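Local coordinates for RIM-binding protein, isoform F (Drosophila melanogaster, PDB 4Z8A) that binds, through its third SH3 domain, a peptide derived from the calcium channel Cacophony and probably takes part in organising synaptic active zones, at residues K13-L18 / I45-D50; E33-C38 / R65-S70. All blocks are in the same frame, centred on the assembly; numbering follows the deposited sequence.

Interaction 1 of 2, residues K13-L18 / I45-D50; sequences KRMIAL and ILVYGD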
loop_
_atom_site.group_PDB
_atom_site.type_symbol
_atom_site.label_atom_id
_atom_site.label_comp_id
_atom_site.label_asym_id
_atom_site.label_seq_id
_atom_site.Cartn_x
_atom_site.Cartn_y
_atom_site.Cartn_z
ATOM N N LYS A 13 -0.161 6.202 -9.384
ATOM C CA LYS A 13 -1.415 5.468 -9.626
ATOM C C LYS A 13 -2.367 5.789 -8.493
ATOM O O LYS A 13 -1.914 6.134 -7.405
ATOM C CB LYS A 13 -1.185 3.945 -9.693
ATOM C CG LYS A 13 -0.295 3.469 -10.840
ATOM C CD LYS A 13 -1.018 3.497 -12.183
ATOM C CE LYS A 13 -2.014 2.356 -12.282
ATOM N NZ LYS A 13 -2.420 2.139 -13.692
ATOM N N ARG A 14 -3.674 5.685 -8.714
ATOM C CA ARG A 14 -4.560 5.854 -7.577
ATOM C C ARG A 14 -5.149 4.491 -7.226
ATOM O O ARG A 14 -5.562 3.712 -8.101
ATOM C CB ARG A 14 -5.635 6.928 -7.850
ATOM C CG ARG A 14 -6.683 6.638 -8.865
ATOM C CD ARG A 14 -7.659 7.867 -9.029
ATOM N NE ARG A 14 -7.071 8.982 -9.779
ATOM C CZ ARG A 14 -7.469 9.375 -10.991
ATOM N NH1 ARG A 14 -8.470 8.750 -11.615
ATOM N NH2 ARG A 14 -6.871 10.398 -11.592
ATOM N N MET A 15 -5.135 4.187 -5.935
ATOM C CA MET A 15 -5.565 2.882 -5.464
ATOM C C MET A 15 -6.586 3.000 -4.345
ATOM O O MET A 15 -6.371 3.711 -3.368
ATOM C CB MET A 15 -4.361 2.072 -4.989
ATOM C CG MET A 15 -3.372 1.760 -6.102
ATOM S SD MET A 15 -2.205 0.451 -5.693
ATOM C CE MET A 15 -3.288 -0.988 -5.835
ATOM N N ILE A 16 -7.686 2.281 -4.495
ATOM C CA ILE A 16 -8.771 2.278 -3.532
ATOM C C ILE A 16 -8.497 1.310 -2.370
ATOM O O ILE A 16 -8.220 0.116 -2.581
ATOM C CB ILE A 16 -10.098 1.847 -4.208
ATOM C CG1 ILE A 16 -10.402 2.716 -5.427
ATOM C CG2 ILE A 16 -11.245 1.897 -3.227
ATOM C CD1 ILE A 16 -11.506 2.089 -6.309
ATOM N N ALA A 17 -8.611 1.817 -1.150
ATOM C CA ALA A 17 -8.520 0.973 0.039
ATOM C C ALA A 17 -9.788 0.171 0.201
ATOM O O ALA A 17 -10.868 0.732 0.218
ATOM C CB ALA A 17 -8.263 1.840 1.296
ATOM N N LEU A 18 -9.646 -1.155 0.314
ATOM C CA LEU A 18 -10.786 -2.053 0.458
ATOM C C LEU A 18 -11.067 -2.466 1.894
ATOM O O LEU A 18 -12.131 -3.027 2.194
ATOM C CB LEU A 18 -10.558 -3.321 -0.392
ATOM C CG LEU A 18 -10.530 -3.036 -1.897
ATOM C CD1 LEU A 18 -10.258 -4.329 -2.670
ATOM C CD2 LEU A 18 -11.857 -2.421 -2.369
ATOM N N ILE A 45 -5.584 6.154 -2.132
ATOM C CA ILE A 45 -4.166 6.393 -1.883
ATOM C C ILE A 45 -3.454 6.672 -3.190
ATOM O O ILE A 45 -3.609 5.917 -4.138
ATOM C CB ILE A 45 -3.487 5.160 -1.226
ATOM C CG1 ILE A 45 -4.364 4.576 -0.107
ATOM C CG2 ILE A 45 -2.049 5.481 -0.782
ATOM C CD1 ILE A 45 -4.619 5.492 1.045
ATOM N N LEU A 46 -2.686 7.759 -3.255
ATOM C CA LEU A 46 -1.811 7.961 -4.416
ATOM C C LEU A 46 -0.538 7.165 -4.197
ATOM O O LEU A 46 0.155 7.373 -3.203
ATOM C CB LEU A 46 -1.468 9.443 -4.618
ATOM C CG LEU A 46 -2.589 10.334 -5.149
ATOM C CD1 LEU A 46 -2.199 11.793 -5.034
ATOM C CD2 LEU A 46 -2.900 9.983 -6.600
ATOM N N VAL A 47 -0.220 6.272 -5.130
ATOM C CA VAL A 47 0.907 5.363 -4.986
ATOM C C VAL A 47 2.019 5.736 -5.974
ATOM O O VAL A 47 1.768 5.931 -7.154
ATOM C CB VAL A 47 0.440 3.906 -5.208
ATOM C CG1 VAL A 47 1.611 3.007 -5.451
ATOM C CG2 VAL A 47 -0.415 3.452 -4.015
ATOM N N TYR A 48 3.247 5.850 -5.478
ATOM C CA TYR A 48 4.379 6.294 -6.283
ATOM C C TYR A 48 5.324 5.148 -6.603
ATOM O O TYR A 48 5.898 4.563 -5.706
ATOM C CB TYR A 48 5.147 7.399 -5.534
ATOM C CG TYR A 48 4.249 8.565 -5.235
ATOM C CD1 TYR A 48 3.450 8.595 -4.098
ATOM C CD2 TYR A 48 4.148 9.611 -6.125
ATOM C CE1 TYR A 48 2.592 9.645 -3.869
ATOM C CE2 TYR A 48 3.311 10.659 -5.894
ATOM C CZ TYR A 48 2.538 10.675 -4.783
ATOM O OH TYR A 48 1.710 11.750 -4.608
ATOM N N GLY A 49 5.509 4.846 -7.879
ATOM C CA GLY A 49 6.404 3.768 -8.251
ATOM C C GLY A 49 5.886 2.374 -7.933
ATOM O O GLY A 49 4.692 2.173 -7.728
ATOM N N ASP A 50 6.806 1.410 -7.893
ATOM C CA ASP A 50 6.478 -0.010 -7.735
ATOM C C ASP A 50 6.359 -0.426 -6.267
ATOM O O ASP A 50 6.864 0.260 -5.398
ATOM C CB ASP A 50 7.549 -0.895 -8.381
ATOM C CG ASP A 50 7.996 -0.400 -9.745
ATOM O OD1 ASP A 50 7.147 0.063 -10.531
ATOM O OD2 ASP A 50 9.209 -0.498 -10.035
#

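Interaction 2 of 2, residues E33-C38 / R65-S70; sequences EQVELC and RGLVPS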
loop_
_atom_site.group_PDB
_atom_site.type_symbol
_atom_site.label_atom_id
_atom_site.label_comp_id
_atom_site.label_asym_id
_atom_site.label_seq_id
_atom_site.Cartn_x
_atom_site.Cartn_y
_atom_site.Cartn_z
ATOM N N GLU A 33 4.848 1.907 13.165
ATOM C CA GLU A 33 4.245 3.174 13.564
ATOM C C GLU A 33 4.999 4.344 12.935
ATOM O O GLU A 33 4.404 5.372 12.603
ATOM C CB GLU A 33 4.214 3.294 15.084
ATOM C CG GLU A 33 3.156 2.403 15.759
ATOM C CD GLU A 33 3.395 0.922 15.540
ATOM O OE1 GLU A 33 4.537 0.460 15.764
ATOM O OE2 GLU A 33 2.444 0.219 15.114
ATOM N N GLN A 34 6.305 4.178 12.751
ATOM C CA GLN A 34 7.115 5.191 12.096
ATOM C C GLN A 34 6.877 5.294 10.589
ATOM O O GLN A 34 6.866 6.395 10.034
ATOM C CB GLN A 34 8.602 4.923 12.343
ATOM C CG GLN A 34 9.052 5.252 13.756
ATOM C CD GLN A 34 8.972 4.085 14.701
ATOM O OE1 GLN A 34 8.352 3.043 14.402
ATOM N NE2 GLN A 34 9.572 4.251 15.878
ATOM N N VAL A 35 6.706 4.165 9.908
ATOM C CA VAL A 35 6.843 4.223 8.461
ATOM C C VAL A 35 5.592 3.881 7.648
ATOM O O VAL A 35 5.590 4.128 6.442
ATOM C CB VAL A 35 8.007 3.308 7.970
ATOM C CG1 VAL A 35 9.336 3.629 8.728
ATOM C CG2 VAL A 35 7.638 1.851 8.091
ATOM N N GLU A 36 4.546 3.368 8.302
ATOM C CA GLU A 36 3.316 2.955 7.597
ATOM C C GLU A 36 2.184 3.976 7.754
ATOM O O GLU A 36 2.115 4.725 8.730
ATOM C CB GLU A 36 2.864 1.562 8.078
ATOM C CG GLU A 36 3.898 0.501 7.769
ATOM C CD GLU A 36 3.524 -0.896 8.258
ATOM O OE1 GLU A 36 2.370 -1.102 8.665
ATOM O OE2 GLU A 36 4.423 -1.757 8.260
ATOM N N LEU A 37 1.320 4.014 6.748
ATOM C CA LEU A 37 0.215 4.952 6.675
ATOM C C LEU A 37 -1.084 4.311 7.182
ATOM O O LEU A 37 -1.344 3.132 6.914
ATOM C CB LEU A 37 0.073 5.424 5.220
ATOM C CG LEU A 37 -0.806 6.590 4.794
ATOM C CD1 LEU A 37 -0.394 7.840 5.523
ATOM C CD2 LEU A 37 -0.640 6.785 3.289
ATOM N N CYS A 38 -1.860 5.076 7.952
ATOM C CA CYS A 38 -3.187 4.661 8.390
ATOM C C CYS A 38 -4.252 5.042 7.346
ATOM O O CYS A 38 -4.175 6.109 6.759
ATOM C CB CYS A 38 -3.493 5.322 9.735
ATOM S SG CYS A 38 -4.966 4.754 10.566
ATOM N N ARG A 65 2.474 10.910 4.113
ATOM C CA ARG A 65 3.083 9.899 3.253
ATOM C C ARG A 65 3.604 8.719 4.068
ATOM O O ARG A 65 4.080 8.897 5.184
ATOM C CB ARG A 65 4.213 10.515 2.432
ATOM C CG ARG A 65 3.699 11.568 1.492
ATOM C CD ARG A 65 4.785 12.314 0.773
ATOM N NE ARG A 65 4.202 13.498 0.147
ATOM C CZ ARG A 65 3.738 13.536 -1.099
ATOM N NH1 ARG A 65 3.795 12.456 -1.873
ATOM N NH2 ARG A 65 3.218 14.658 -1.570
ATOM N N GLY A 66 3.491 7.513 3.526
ATOM C CA GLY A 66 4.022 6.348 4.212
ATOM C C GLY A 66 3.749 5.090 3.437
ATOM O O GLY A 66 3.000 5.107 2.455
ATOM N N LEU A 67 4.311 3.981 3.914
ATOM C CA LEU A 67 4.142 2.704 3.253
ATOM C C LEU A 67 2.752 2.124 3.533
ATOM O O LEU A 67 2.238 2.208 4.647
ATOM C CB LEU A 67 5.232 1.726 3.710
ATOM C CG LEU A 67 6.673 2.129 3.370
ATOM C CD1 LEU A 67 7.661 1.147 3.999
ATOM C CD2 LEU A 67 6.899 2.211 1.869
ATOM N N VAL A 68 2.168 1.521 2.502
ATOM C CA VAL A 68 0.851 0.887 2.604
ATOM C C VAL A 68 0.906 -0.558 2.091
ATOM O O VAL A 68 1.569 -0.852 1.098
ATOM C CB VAL A 68 -0.213 1.692 1.825
ATOM C CG1 VAL A 68 -0.301 3.099 2.361
ATOM C CG2 VAL A 68 0.122 1.735 0.364
ATOM N N PRO A 69 0.235 -1.477 2.796
ATOM C CA PRO A 69 0.246 -2.892 2.392
ATOM C C PRO A 69 -0.586 -3.139 1.127
ATOM O O PRO A 69 -1.771 -2.838 1.106
ATOM C CB PRO A 69 -0.386 -3.614 3.593
ATOM C CG PRO A 69 -1.278 -2.623 4.215
ATOM C CD PRO A 69 -0.626 -1.234 3.967
ATOM N N SER A 70 0.044 -3.683 0.095
ATOM C CA SER A 70 -0.617 -3.853 -1.198
ATOM C C SER A 70 -1.878 -4.704 -1.093
ATOM O O SER A 70 -2.816 -4.523 -1.861
ATOM C CB SER A 70 0.355 -4.473 -2.197
ATOM O OG SER A 70 0.823 -5.739 -1.730
#

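Interaction 1 of 2, residues K13-L18 / I45-D50
The flat groups that join Lys13 and Met15 to Val47 and Ile45 are peptide units, which meet through their N-H and C=O groups while the side chains stand off the two faces of the sheet. Lys13, Met15, Ile45 and Val47 start out on one face, Arg14 and Leu46 on the other. Two reciprocal pairs of hydrogen bonds hold the strands. Lys13 N gives to Val47 O at 3.0 Å, and Val47 N returns a nearly straight bond to Lys13 O at 2.8 Å. Two residues further along 13-18, and two back along 45-50, Met15 N reaches Ile45 O at 2.9 Å and Ile45 N reaches Met15 O at 2.8 Å. Between them Arg14 and Leu46 form a non-hydrogen-bonded pair, touching lightly where Arg14 CB comes 4.3 Å from Leu46 CD2; the guanidinium leads away, as suits an exposed position.

On the face of Met15 and Val47, Met15 carries the side-chain contact. With CG beside the backbone N (chi1 -64°), CG and SD both lie along Val47 CG2, SD at 3.9 Å; the bend at chi3 only turns CE away from that methyl. The two side chains cross at a slant. Both also touch Tyr57 of strand 56-61. A flexible thioether adapts readily to such a neighbour, while the beta-branched Ile45 and Val47 suit an extended, buried strand; Ile45 packs on Phe39.

The short strand axes run at 135°, a strongly twisted antiparallel pairing. Ala17 and Leu18 then open the ALYDY motif, and Leu18 O is hydrogen-bonded to a polar side chain of the bound peptide. A strand paired in this way across the base of the RT loop is characteristic of the small SH3 beta-barrel.

Interaction 2 of 2, residues E33-C38 / R65-S70
Glu36 lies against Leu67, and its side chain can be followed from this backbone junction to the ligand. CB starts 3.5 Å from Leu67 O, and CG stays near the same oxygen at 3.9 Å. Beyond CG the chain is extended (chi2 178°), which carries the carboxylate alongside the strand, away from Leu67 O. There OE1 is hydrogen-bonded to Tyr21 OH and Ser27 OG, while OE2 bonds to Asn29 ND2 and forms a salt bridge with a basic side chain of the bound peptide.

The root of this arm is fixed by two backbone bonds. Leu67 N gives to Val35 O at 2.8 Å, and Leu37 N gives to Leu67 O at 2.9 Å. Glu36 CA makes a CA-H...O contact with Leu67 O at 3.2 Å, so the residue that leaves the helical turn 32-35 is bridged directly to the strand. Gly66 fits the close passage: its CA lies 3.5 Å from Val35 O, and Val35 O and Leu37 N fill the direction a side chain would take.

Apolar pairs lie on both flanks. Leu37 and Val68 lie side by side, with Leu37 CB 3.7 Å from Val68 CG1; Leu37 is buried, and Val68 continues inward to Phe39 and Leu73. On the other flank Val35 CG2 meets Leu67 CD1 at 4.2 Å, and each residue also packs on a basic side chain of the peptide.

Leu37 O is buried here without a partner in the model, a polar cost set against the two backbone bonds. A carboxylate fixed by two hydroxyls and an amide, on a backbone tied to the strand, is probably pre-oriented for a positive charge, consistent with the selection of a basic residue by the RT-loop specificity pocket of SH3 domains.

How the interactions relate
From the N terminus, the chain lays down strand 12-16, makes the long excursion that carries helices 23-26 and 32-35, and returns as strand 44-48; interaction 1 closes this loop at its base. Interaction 2 opens within that excursion, at 33-38, and closes only after strands 44-48 and 56-61, when 65-70 comes back. The two loops therefore cross, their segments alternating along the sequence. Interaction 1 joins neighbouring strands at one side of the sheet, whereas interaction 2 docks the far part of the excursion on the last strand, 64-69. The centres lie about 12 Å apart, and Tyr48 and Arg65 pack where the contacts meet.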